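Local coordinates for extracellular solute-binding protein family 5 (Brucella melitensis, PDB 4ONY) that probably binds peptides or related small solutes in the periplasm and hands them to an ABC transporter for import, at residues F313-R318 / L450-N455; Q329-L334 / K432-E437; V405-A410 / S457-A462; A417-Q420 / M425-D428. All coordinates share one frame; numbering follows the deposited sequence.

Overall arrangement
All four contacts lie in one lobe, at the end of a mixed sheet far from the chain's centre. Contacts 1 and 2 are buried: both place side chains between sheet strands and the helices beside them, by ring stacking in contact 1 and by leucine against phenylalanines in contact 2. They touch through Y452 and L331. Contact 3 is partly buried and purely aliphatic; it shares helix 443-458 with contact 1 and joins that helix's end to helix 404-416. Contact 4, farthest out, is a small hairpin after helix 404-416 and the only one whose segments are joined by backbone hydrogen bonds. Contacts 2, 3 and 4 meet around F434, I461 and A426.

Contact 1: residues F313-R318 / L450-N455; sequences FVFNTR and LAYQRN
Y452, midway along L450-N455, lays its ring on that of F313 on strand 310-315, an interior strand of the six-stranded mixed sheet. L450 precedes it in a regular turn of helix 443-458, its carbonyl O accepting from R454 N at 3.1 Å. The Y452 ring leaves the helix with CG anti to the backbone N (chi1 -170°), which directs it at the sheet. CB touches F313 CZ, and farther out Y452 CD2 sits over one face of the F313 ring, near its rim, 3.4 Å from F313 CE2. The two rings form an offset stack, centroids 4.7 Å apart and planes tilted by 26°, the side chains sliding past each other from opposite directions. F315, next but one along the strand, brings CZ within 4.4 Å of Y452 OH in a looser touch; the hydroxyl's polar partner is on helix 325-333, at L331 O. Q453, the next residue of the helix, bonds V463 O of strand 462-467 through NE2. M484 and V558, on the two strands flanking 310-315, also pack on Y452, so that its ring spans three strands. The stack fixes helix 443-458 against the mixed sheet, the helix-on-sheet layout of an alpha/beta lobe as in periplasmic solute-binding proteins.

Contact 2: residues Q329-L334 / K432-E437; sequences QALGLL and KPFAFE
L331 O, the carbonyl of the residue that meets F434 and F436, is held by two groups: L334 N donates to it at 3.2 Å within the same segment, and the hydroxyl of Y452, on helix 443-458, is hydrogen-bonded to it as well. The side chain of L331 leaves roughly at right angles to this carbonyl, toward K432-E437. Its CG stands anti to the carbonyl carbon (chi1 -62°), and the extended second torsion carries CD1 out to the phenylalanines. This one methyl does the touching. L331 CD1 comes to F434 at the ring edge, in the ring plane, 3.8 Å from F434 CE2 and slightly farther from CZ, the two side chains arriving from opposite directions. The same L331 CD1 is 4.3 Å from F436 CE2, a looser oblique approach. F434 and F436 can both point at the helix because they stand either side of A435 where the chain enters strand 435-440. That strand runs parallel to strand 462-467 and is joined to it through helix 443-458, a beta-alpha-beta crossover; F434 and F436 both bond the backbone of A462. The other methyl of L331, CD2, packs on I461, while L456 of helix 443-458 lies against L331 and F436. F322 meets the F436 ring edge to face.

Contact 3: residues V405-A410 / S457-A462; sequences VPAKKA and SRLGIA
A Schellman motif closes helix 443-458, and the residue just before its glycine, L459, reaches over to A407 and A410 of helix 404-416. The closure is made by G460 N bonding S457 O at 3.0 Å and by I461 N bonding L456 O, with G460 in the left-handed conformation (phi 84°) that reverses the chain. L459 is thereby left at the corner, its CB aimed at the neighbouring helix. The two alanines, three residues apart and thus on one side of helix 404-416, both turn their CB toward it. The leucine's branches divide between them: L459 CD1 rests 3.8 Å from A407 CB, and L459 CD2 lies 3.9 Å from A410 CB, so the isopropyl group bridges nearly a full helical turn. Its first torsion, -106°, lies away from the staggered positions, and may reflect a compromise that lets both methyls reach the alanines. A407 and L459 are the closest residues by backbone, their CA atoms 7.4 Å apart, a short spacing that the small alanine side chain allows. L334 packs on both A410 and L459, and R458 touches H402 in the loop before the helix. Past the turn the chain moves directly into a neighbouring contact, G460 bonding the backbone of A426. Across the two segments no hydrogen bond forms: methyl groups meet methyl groups, and the turn ending helix 443-458 is held to helix 404-416 by buried aliphatic surface alone, with no polar bond to fix their register.

Contact 4: residues A417-Q420 / M425-D428; sequences AGFQ and MAID
The F419 ring carries D428 on one face: D428 CA stands 3.9 Å from the ring centroid and 13° off the ring normal, a CH-pi contact, while D428 CB touches CZ. At the ring edge lies A426 CB, 4.5 Å from F419 CD2. The backbones are tied next to this by a pair of hydrogen bonds between Q420 and I427, an antiparallel hydrogen-bonded pair: I427 N donates to Q420 O at 2.7 Å, nearly straight, and Q420 N to I427 O at 2.9 Å in the carbonyl plane. I427 O also lies 3.2 Å from F419 CA, a weak CA-H...O contact beside its bond from Q420 N. Q420 and I427 send their side chains to one face of this small beta hairpin; F419 and A426 meet beside it. The first torsion of D428 (chi1 78°) turns the carboxylate to T430 and K432: its OD1 accepts from K432 N and is hydrogen-bonded with T430 OG1, in the turn after the hairpin. Before F419, G418 is the reversing residue of a Schellman motif that ends helix 404-416. Farther out, F434 meets the F419 ring edge to face, V327 of helix 325-333 packs on F419, and A426 bonds the backbone of F434, placing the hairpin between helix 404-416, helix 325-333 and the start of strand 435-440.

Contact 1: residues F313-R318 / L450-N455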
# COMPACT_ATOMS: atom_id res chain seq x y z
N PHE A 313 -16.66 3.80 -6.86
CA PHE A 313 -17.08 4.90 -7.72
C PHE A 313 -16.93 6.15 -6.90
O PHE A 313 -17.24 6.15 -5.70
CB PHE A 313 -18.51 4.75 -8.19
CG PHE A 313 -18.74 3.63 -9.13
CD1 PHE A 313 -18.33 3.71 -10.45
CD2 PHE A 313 -19.44 2.50 -8.72
CE1 PHE A 313 -18.58 2.70 -11.35
CE2 PHE A 313 -19.72 1.47 -9.65
CZ PHE A 313 -19.28 1.58 -10.96
N VAL A 314 -16.40 7.20 -7.50
CA VAL A 314 -16.13 8.45 -6.85
C VAL A 314 -17.05 9.53 -7.37
O VAL A 314 -17.13 9.75 -8.57
CB VAL A 314 -14.68 8.91 -7.04
CG1 VAL A 314 -14.43 10.17 -6.23
CG2 VAL A 314 -13.70 7.86 -6.52
N PHE A 315 -17.78 10.18 -6.48
CA PHE A 315 -18.62 11.31 -6.84
C PHE A 315 -17.78 12.57 -6.84
O PHE A 315 -17.16 12.90 -5.82
CB PHE A 315 -19.72 11.54 -5.79
CG PHE A 315 -20.74 10.41 -5.66
CD1 PHE A 315 -21.81 10.32 -6.55
CD2 PHE A 315 -20.66 9.54 -4.60
CE1 PHE A 315 -22.78 9.31 -6.42
CE2 PHE A 315 -21.60 8.52 -4.46
CZ PHE A 315 -22.66 8.41 -5.37
N ASN A 316 -17.77 13.32 -7.95
CA ASN A 316 -17.21 14.68 -7.91
C ASN A 316 -18.17 15.68 -7.27
O ASN A 316 -19.02 16.26 -7.94
CB ASN A 316 -16.81 15.19 -9.29
CG ASN A 316 -16.02 16.49 -9.24
OD1 ASN A 316 -15.77 17.04 -8.16
ND2 ASN A 316 -15.65 17.01 -10.42
N THR A 317 -17.99 15.90 -5.97
CA THR A 317 -18.90 16.74 -5.18
C THR A 317 -18.84 18.20 -5.62
O THR A 317 -19.70 18.98 -5.27
CB THR A 317 -18.69 16.67 -3.63
OG1 THR A 317 -17.47 17.30 -3.24
CG2 THR A 317 -18.72 15.23 -3.12
N ARG A 318 -17.82 18.58 -6.39
CA ARG A 318 -17.79 19.93 -6.97
C ARG A 318 -18.94 20.16 -7.96
O ARG A 318 -19.28 21.31 -8.27
CB ARG A 318 -16.45 20.20 -7.70
CG ARG A 318 -15.21 20.00 -6.81
CD ARG A 318 -13.93 20.01 -7.67
NE ARG A 318 -12.69 19.65 -6.95
CZ ARG A 318 -12.28 18.43 -6.72
NH1 ARG A 318 -13.03 17.38 -7.05
NH2 ARG A 318 -11.15 18.22 -6.06
N LEU A 450 -21.33 -0.41 -16.48
CA LEU A 450 -22.51 -0.90 -17.15
C LEU A 450 -23.46 -1.53 -16.16
O LEU A 450 -24.64 -1.34 -16.26
CB LEU A 450 -22.17 -1.92 -18.25
CG LEU A 450 -21.67 -1.28 -19.56
CD1 LEU A 450 -20.96 -2.30 -20.46
CD2 LEU A 450 -22.84 -0.64 -20.34
N ALA A 451 -22.93 -2.31 -15.23
CA ALA A 451 -23.79 -2.95 -14.24
C ALA A 451 -24.45 -1.89 -13.34
O ALA A 451 -25.64 -1.98 -13.06
CB ALA A 451 -23.00 -3.97 -13.43
N TYR A 452 -23.70 -0.87 -12.91
CA TYR A 452 -24.25 0.18 -12.08
C TYR A 452 -25.30 0.99 -12.88
O TYR A 452 -26.37 1.31 -12.36
CB TYR A 452 -23.12 1.09 -11.60
CG TYR A 452 -23.41 2.11 -10.54
CD1 TYR A 452 -24.44 1.94 -9.62
CD2 TYR A 452 -22.60 3.21 -10.38
CE1 TYR A 452 -24.71 2.87 -8.61
CE2 TYR A 452 -22.82 4.14 -9.36
CZ TYR A 452 -23.91 3.97 -8.47
OH TYR A 452 -24.14 4.88 -7.44
N GLN A 453 -24.97 1.29 -14.12
CA GLN A 453 -25.92 1.94 -15.02
C GLN A 453 -27.27 1.24 -15.14
O GLN A 453 -28.29 1.94 -15.14
CB GLN A 453 -25.33 2.12 -16.43
CG GLN A 453 -26.35 2.58 -17.48
CD GLN A 453 -25.74 2.48 -18.86
OE1 GLN A 453 -25.44 1.40 -19.33
NE2 GLN A 453 -25.46 3.61 -19.47
N ARG A 454 -27.29 -0.09 -15.23
CA ARG A 454 -28.57 -0.80 -15.29
C ARG A 454 -29.42 -0.49 -14.04
O ARG A 454 -30.64 -0.19 -14.15
CB ARG A 454 -28.37 -2.30 -15.57
CG ARG A 454 -27.92 -2.57 -17.02
CD ARG A 454 -27.85 -4.06 -17.44
NE ARG A 454 -26.79 -4.84 -16.75
CZ ARG A 454 -25.51 -4.89 -17.14
NH1 ARG A 454 -25.12 -4.19 -18.19
NH2 ARG A 454 -24.62 -5.62 -16.50
N ASN A 455 -28.81 -0.50 -12.86
CA ASN A 455 -29.60 -0.20 -11.64
C ASN A 455 -30.07 1.26 -11.52
O ASN A 455 -31.23 1.55 -11.09
CB ASN A 455 -28.82 -0.62 -10.42
CG ASN A 455 -28.82 -2.11 -10.26
OD1 ASN A 455 -27.86 -2.79 -10.63
ND2 ASN A 455 -29.92 -2.62 -9.74

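Contact 2: residues Q329-L334 / K432-E437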
# COMPACT_ATOMS: atom_id res chain seq x y z
N GLN A 329 -25.77 9.49 -0.99
CA GLN A 329 -26.18 8.35 -0.17
C GLN A 329 -27.19 7.46 -0.91
O GLN A 329 -27.03 6.25 -0.97
CB GLN A 329 -26.78 8.85 1.14
CG GLN A 329 -27.07 7.82 2.23
CD GLN A 329 -27.89 8.48 3.37
OE1 GLN A 329 -28.24 9.69 3.35
NE2 GLN A 329 -28.20 7.71 4.33
N ALA A 330 -28.24 8.08 -1.48
CA ALA A 330 -29.23 7.35 -2.29
C ALA A 330 -28.58 6.58 -3.44
O ALA A 330 -28.88 5.39 -3.66
CB ALA A 330 -30.26 8.31 -2.88
N LEU A 331 -27.73 7.25 -4.21
CA LEU A 331 -27.15 6.61 -5.41
C LEU A 331 -26.22 5.45 -5.05
O LEU A 331 -26.16 4.47 -5.78
CB LEU A 331 -26.42 7.61 -6.28
CG LEU A 331 -27.33 8.72 -6.84
CD1 LEU A 331 -26.53 9.71 -7.67
CD2 LEU A 331 -28.58 8.32 -7.58
N GLY A 332 -25.48 5.60 -3.96
CA GLY A 332 -24.69 4.52 -3.38
C GLY A 332 -25.49 3.26 -3.07
O GLY A 332 -24.96 2.17 -3.21
N LEU A 333 -26.75 3.39 -2.67
CA LEU A 333 -27.52 2.20 -2.29
C LEU A 333 -27.84 1.33 -3.51
O LEU A 333 -28.17 0.15 -3.36
CB LEU A 333 -28.85 2.63 -1.63
CG LEU A 333 -28.74 3.41 -0.34
CD1 LEU A 333 -30.10 3.99 0.03
CD2 LEU A 333 -28.18 2.56 0.79
N LEU A 334 -27.76 1.91 -4.72
CA LEU A 334 -28.24 1.23 -5.91
C LEU A 334 -27.25 0.26 -6.57
O LEU A 334 -27.66 -0.57 -7.42
CB LEU A 334 -28.72 2.25 -6.93
CG LEU A 334 -29.87 3.09 -6.44
CD1 LEU A 334 -30.16 4.15 -7.45
CD2 LEU A 334 -31.12 2.24 -6.23
N LYS A 432 -34.55 19.34 -13.90
CA LYS A 432 -33.94 18.70 -15.07
C LYS A 432 -33.98 17.20 -14.89
O LYS A 432 -33.72 16.71 -13.80
CB LYS A 432 -32.46 19.08 -15.25
CG LYS A 432 -32.22 20.53 -15.54
CD LYS A 432 -30.88 20.77 -16.24
CE LYS A 432 -29.72 20.95 -15.29
NZ LYS A 432 -29.97 21.91 -14.16
N PRO A 433 -34.22 16.46 -15.96
CA PRO A 433 -33.99 15.02 -15.83
C PRO A 433 -32.57 14.70 -15.33
O PRO A 433 -31.60 15.34 -15.76
CB PRO A 433 -34.22 14.49 -17.25
CG PRO A 433 -35.11 15.50 -17.89
CD PRO A 433 -34.62 16.81 -17.32
N PHE A 434 -32.46 13.79 -14.36
CA PHE A 434 -31.18 13.55 -13.69
C PHE A 434 -30.31 12.67 -14.58
O PHE A 434 -30.71 11.57 -14.97
CB PHE A 434 -31.38 12.90 -12.32
CG PHE A 434 -30.15 12.92 -11.45
CD1 PHE A 434 -29.51 14.11 -11.18
CD2 PHE A 434 -29.64 11.77 -10.90
CE1 PHE A 434 -28.36 14.16 -10.36
CE2 PHE A 434 -28.52 11.80 -10.08
CZ PHE A 434 -27.86 12.99 -9.81
N ALA A 435 -29.12 13.15 -14.88
CA ALA A 435 -28.21 12.49 -15.78
C ALA A 435 -26.77 12.83 -15.41
O ALA A 435 -26.50 13.92 -14.94
CB ALA A 435 -28.50 12.94 -17.19
N PHE A 436 -25.86 11.88 -15.63
CA PHE A 436 -24.47 12.15 -15.41
C PHE A 436 -23.61 11.18 -16.19
O PHE A 436 -24.11 10.21 -16.78
CB PHE A 436 -24.11 12.13 -13.93
CG PHE A 436 -24.26 10.80 -13.24
CD1 PHE A 436 -23.17 9.94 -13.11
CD2 PHE A 436 -25.44 10.47 -12.58
CE1 PHE A 436 -23.28 8.76 -12.42
CE2 PHE A 436 -25.56 9.30 -11.85
CZ PHE A 436 -24.48 8.43 -11.79
N GLU A 437 -22.32 11.47 -16.23
CA GLU A 437 -21.35 10.66 -16.96
C GLU A 437 -20.40 9.90 -16.02
O GLU A 437 -19.84 10.48 -15.07
CB GLU A 437 -20.49 11.58 -17.86
CG GLU A 437 -19.39 10.89 -18.65
CD GLU A 437 -18.52 11.90 -19.33
OE1 GLU A 437 -17.56 12.39 -18.74
OE2 GLU A 437 -18.76 12.18 -20.51

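Contact 3: residues V405-A410 / S457-A462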
# COMPACT_ATOMS: atom_id res chain seq x y z
N VAL A 405 -35.78 -3.54 -2.48
CA VAL A 405 -35.52 -2.97 -1.17
C VAL A 405 -34.55 -1.74 -1.19
O VAL A 405 -34.94 -0.67 -0.75
CB VAL A 405 -35.14 -4.07 -0.14
CG1 VAL A 405 -34.60 -3.50 1.16
CG2 VAL A 405 -36.38 -4.95 0.12
N PRO A 406 -33.31 -1.88 -1.70
CA PRO A 406 -32.47 -0.69 -1.71
C PRO A 406 -33.04 0.37 -2.61
O PRO A 406 -32.79 1.54 -2.38
CB PRO A 406 -31.11 -1.15 -2.27
CG PRO A 406 -31.21 -2.63 -2.47
CD PRO A 406 -32.61 -3.10 -2.16
N ALA A 407 -33.76 -0.02 -3.64
CA ALA A 407 -34.34 0.98 -4.55
C ALA A 407 -35.42 1.86 -3.89
O ALA A 407 -35.48 3.06 -4.17
CB ALA A 407 -34.89 0.31 -5.81
N LYS A 408 -36.22 1.30 -3.00
CA LYS A 408 -37.22 2.06 -2.28
C LYS A 408 -36.51 3.04 -1.32
O LYS A 408 -36.98 4.16 -1.15
CB LYS A 408 -38.20 1.14 -1.49
N LYS A 409 -35.42 2.60 -0.67
CA LYS A 409 -34.70 3.49 0.26
C LYS A 409 -34.11 4.67 -0.55
O LYS A 409 -34.15 5.81 -0.10
CB LYS A 409 -33.64 2.76 1.13
N ALA A 410 -33.59 4.38 -1.73
CA ALA A 410 -33.01 5.38 -2.59
C ALA A 410 -34.07 6.40 -3.03
O ALA A 410 -33.84 7.60 -3.01
CB ALA A 410 -32.33 4.73 -3.80
N SER A 457 -30.69 3.22 -14.08
CA SER A 457 -31.73 3.43 -15.08
C SER A 457 -33.07 2.95 -14.55
O SER A 457 -34.06 3.52 -14.86
CB SER A 457 -31.45 2.72 -16.39
OG SER A 457 -31.61 1.33 -16.15
N ARG A 458 -33.08 1.93 -13.71
CA ARG A 458 -34.33 1.48 -13.15
C ARG A 458 -35.02 2.53 -12.25
O ARG A 458 -36.22 2.46 -12.04
CB ARG A 458 -34.16 0.16 -12.40
CG ARG A 458 -33.82 -1.04 -13.27
CD ARG A 458 -33.70 -2.33 -12.43
NE ARG A 458 -34.91 -2.53 -11.58
CZ ARG A 458 -34.98 -2.50 -10.23
NH1 ARG A 458 -33.91 -2.30 -9.47
NH2 ARG A 458 -36.15 -2.68 -9.62
N LEU A 459 -34.28 3.50 -11.71
CA LEU A 459 -34.88 4.62 -10.99
C LEU A 459 -35.14 5.89 -11.83
O LEU A 459 -35.42 6.95 -11.28
CB LEU A 459 -33.99 5.02 -9.79
CG LEU A 459 -34.55 4.61 -8.43
CD1 LEU A 459 -34.28 3.15 -8.25
CD2 LEU A 459 -33.88 5.39 -7.31
N GLY A 460 -34.99 5.79 -13.13
CA GLY A 460 -35.17 6.90 -14.01
C GLY A 460 -33.96 7.80 -14.19
O GLY A 460 -34.10 8.95 -14.65
N ILE A 461 -32.78 7.30 -13.85
CA ILE A 461 -31.56 8.10 -13.98
C ILE A 461 -30.76 7.72 -15.25
O ILE A 461 -30.47 6.56 -15.47
CB ILE A 461 -30.67 7.91 -12.75
CG1 ILE A 461 -31.48 8.24 -11.50
CG2 ILE A 461 -29.41 8.77 -12.87
CD1 ILE A 461 -30.76 7.90 -10.23
N ALA A 462 -30.41 8.70 -16.07
CA ALA A 462 -29.70 8.43 -17.29
C ALA A 462 -28.17 8.57 -17.04
O ALA A 462 -27.68 9.60 -16.60
CB ALA A 462 -30.16 9.40 -18.36

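Contact 4: residues A417-Q420 / M425-D428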
# COMPACT_ATOMS: atom_id res chain seq x y z
N ALA A 417 -34.56 14.88 -0.60
CA ALA A 417 -33.61 15.85 -1.17
C ALA A 417 -34.12 16.69 -2.32
O ALA A 417 -33.36 17.41 -2.92
CB ALA A 417 -32.38 15.14 -1.62
N GLY A 418 -35.40 16.62 -2.62
CA GLY A 418 -36.05 17.55 -3.54
C GLY A 418 -36.32 16.97 -4.93
O GLY A 418 -36.78 17.69 -5.79
N PHE A 419 -35.99 15.69 -5.17
CA PHE A 419 -36.26 15.06 -6.45
C PHE A 419 -37.77 14.84 -6.62
O PHE A 419 -38.49 14.71 -5.63
CB PHE A 419 -35.53 13.72 -6.58
CG PHE A 419 -34.08 13.86 -6.99
CD1 PHE A 419 -33.19 14.57 -6.21
CD2 PHE A 419 -33.63 13.30 -8.16
CE1 PHE A 419 -31.85 14.69 -6.59
CE2 PHE A 419 -32.32 13.43 -8.56
CZ PHE A 419 -31.42 14.15 -7.78
N GLN A 420 -38.21 14.80 -7.88
CA GLN A 420 -39.51 14.25 -8.28
C GLN A 420 -39.30 13.09 -9.24
O GLN A 420 -38.26 12.93 -9.87
CB GLN A 420 -40.35 15.29 -9.00
CG GLN A 420 -40.41 16.65 -8.36
CD GLN A 420 -41.30 16.72 -7.17
OE1 GLN A 420 -42.05 15.79 -6.85
NE2 GLN A 420 -41.21 17.85 -6.47
N MET A 425 -38.89 9.21 -15.33
CA MET A 425 -37.62 9.83 -15.11
C MET A 425 -37.51 10.30 -13.68
O MET A 425 -38.49 10.71 -13.06
CB MET A 425 -37.42 11.03 -16.02
CG MET A 425 -37.25 10.66 -17.48
SD MET A 425 -37.01 12.13 -18.45
CE MET A 425 -38.67 12.78 -18.46
N ALA A 426 -36.30 10.25 -13.18
CA ALA A 426 -35.95 10.95 -11.96
C ALA A 426 -35.65 12.39 -12.33
O ALA A 426 -34.81 12.64 -13.20
CB ALA A 426 -34.73 10.34 -11.34
N ILE A 427 -36.31 13.33 -11.65
CA ILE A 427 -36.16 14.73 -11.94
C ILE A 427 -35.44 15.39 -10.77
O ILE A 427 -35.92 15.33 -9.61
CB ILE A 427 -37.53 15.40 -12.10
CG1 ILE A 427 -38.40 14.70 -13.17
CG2 ILE A 427 -37.36 16.86 -12.43
CD1 ILE A 427 -37.75 14.60 -14.53
N ASP A 428 -34.34 16.09 -11.06
CA ASP A 428 -33.55 16.73 -9.99
C ASP A 428 -34.23 17.99 -9.43
O ASP A 428 -35.27 18.43 -9.93
CB ASP A 428 -32.07 16.93 -10.38
CG ASP A 428 -31.84 18.11 -11.30
OD1 ASP A 428 -32.66 19.04 -11.41
OD2 ASP A 428 -30.81 18.07 -11.99